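Inner membrane lipoprotein (PDB 4C47) is required for proper surface expression of the trimeric autotransporter adhesin SadA and could take part directly in its biogenesis. Local coordinates at residues 137-140 and 141-144. Numbering follows the deposited sequence.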
loop_
_atom_site.group_PDB
_atom_site.type_symbol
_atom_site.label_atom_id
_atom_site.label_comp_id
_atom_site.label_asym_id
_atom_site.label_seq_id
_atom_site.Cartn_x
_atom_site.Cartn_y
_atom_site.Cartn_z
ATOM N N ALA A 137 -19.654 -3.317 9.181
ATOM C CA ALA A 137 -18.759 -2.177 9.348
ATOM C C ALA A 137 -19.296 -1.128 10.321
ATOM O O ALA A 137 -18.524 -0.439 10.987
ATOM C CB ALA A 137 -18.462 -1.541 7.997
ATOM N N LYS A 138 -20.618 -1.008 10.403
ATOM C CA LYS A 138 -21.232 0.019 11.241
ATOM C C LYS A 138 -21.111 -0.303 12.729
ATOM O O LYS A 138 -21.316 0.565 13.578
ATOM C CB LYS A 138 -22.702 0.222 10.862
ATOM C CG LYS A 138 -23.608 -0.933 11.248
ATOM C CD LYS A 138 -25.040 -0.702 10.794
ATOM C CE LYS A 138 -25.936 -1.861 11.202
ATOM N NZ LYS A 138 -27.314 -1.738 10.652
ATOM N N ASP A 139 -20.773 -1.550 13.041
ATOM C CA ASP A 139 -20.668 -1.990 14.428
ATOM C C ASP A 139 -19.238 -1.908 14.954
ATOM O O ASP A 139 -18.991 -2.158 16.136
ATOM C CB ASP A 139 -21.192 -3.419 14.578
ATOM C CG ASP A 139 -22.647 -3.548 14.175
ATOM O OD1 ASP A 139 -23.355 -2.518 14.176
ATOM O OD2 ASP A 139 -23.084 -4.677 13.863
ATOM N N LEU A 140 -18.303 -1.556 14.076
ATOM C CA LEU A 140 -16.883 -1.499 14.434
ATOM C C LEU A 140 -16.493 -0.566 15.598
ATOM O O LEU A 140 -15.811 -1.009 16.521
ATOM C CB LEU A 140 -16.007 -1.232 13.200
ATOM C CG LEU A 140 -15.663 -2.448 12.334
ATOM C CD1 LEU A 140 -14.755 -2.058 11.173
ATOM C CD2 LEU A 140 -15.021 -3.549 13.173
ATOM N N PRO A 141 -16.911 0.718 15.562
ATOM C CA PRO A 141 -16.438 1.635 16.613
ATOM C C PRO A 141 -16.850 1.235 18.031
ATOM O O PRO A 141 -16.032 1.320 18.954
ATOM C CB PRO A 141 -17.083 2.972 16.230
ATOM C CG PRO A 141 -18.247 2.609 15.374
ATOM C CD PRO A 141 -17.805 1.403 14.611
ATOM N N ARG A 142 -18.096 0.805 18.194
ATOM C CA ARG A 142 -18.607 0.393 19.495
ATOM C C ARG A 142 -17.823 -0.805 20.016
ATOM O O ARG A 142 -17.399 -0.838 21.178
ATOM C CB ARG A 142 -20.091 0.044 19.383
ATOM C CG ARG A 142 -20.909 1.086 18.630
ATOM C CD ARG A 142 -22.390 0.740 18.614
ATOM N NE ARG A 142 -22.871 0.410 17.274
ATOM C CZ ARG A 142 -23.346 1.301 16.408
ATOM N NH1 ARG A 142 -23.403 2.586 16.735
ATOM N NH2 ARG A 142 -23.765 0.910 15.212
ATOM N N TRP A 143 -17.631 -1.781 19.134
ATOM C CA TRP A 143 -16.874 -2.985 19.443
ATOM C C TRP A 143 -15.455 -2.648 19.881
ATOM O O TRP A 143 -14.962 -3.184 20.872
ATOM C CB TRP A 143 -16.837 -3.903 18.222
ATOM C CG TRP A 143 -15.982 -5.110 18.404
ATOM C CD1 TRP A 143 -16.244 -6.186 19.198
ATOM C CD2 TRP A 143 -14.729 -5.378 17.763
ATOM N NE1 TRP A 143 -15.227 -7.107 19.101
ATOM C CE2 TRP A 143 -14.285 -6.634 18.224
ATOM C CE3 TRP A 143 -13.938 -4.678 16.846
ATOM C CZ2 TRP A 143 -13.085 -7.204 17.800
ATOM C CZ3 TRP A 143 -12.746 -5.247 16.427
ATOM C CH2 TRP A 143 -12.332 -6.495 16.905
ATOM N N LYS A 144 -14.806 -1.752 19.140
ATOM C CA LYS A 144 -13.456 -1.312 19.475
ATOM C C LYS A 144 -13.420 -0.641 20.840
ATOM O O LYS A 144 -12.494 -0.860 21.621
ATOM C CB LYS A 144 -12.911 -0.361 18.407
ATOM C CG LYS A 144 -12.599 -1.019 17.076
ATOM C CD LYS A 144 -12.001 -0.022 16.100
ATOM C CE LYS A 144 -12.911 1.185 15.927
ATOM N NZ LYS A 144 -12.378 2.161 14.936
#
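Leu140 packs against Pro141 and Trp143 where the loop following strand 124-130 winds into the short helix 140-146, on the surface of the C-terminal beta-sandwich domain that each subunit carries beyond its coiled coil. Two backbone bonds of i to i+4 spacing run along this stretch: Lys144 N donates to Leu140 O at 2.9 Å, whereas the bond from Trp143 N to Asp139 O is weak at 3.3 Å. Pro141 falls in the first turn, where its lack of an amide hydrogen costs no helical bond, and its ring carbon CD packs 3.5 Å from Leu140 CB.

Leu140 and the indole of Trp143 lie side by side and point the same way; Leu140 CD2 lies 4.0 Å from Trp143 CE3, approaching the ring obliquely. With CG anti to the backbone N (chi1 175°), the Trp143 side chain extends back along Leu140. The indole also meets Tyr180 edge-to-face and donates from NE1 to Thr131 O, which ties the helix to strand 180-186 through Tyr180 and to the loop just after strand 124-130 through Thr131.

On Arg142 the chain bends at chi3 (-113°), bringing the guanidinium back over the preceding turn. One face covers Lys138 O, with Arg142 NH2 3.0 Å away but too poorly angled for a hydrogen bond. Asp139 meets the same group in plane, at its edge, although the carboxylate and guanidinium planes are turned 53° apart; this salt bridge is long, with Asp139 OD1 3.6 Å from Arg142 NH2.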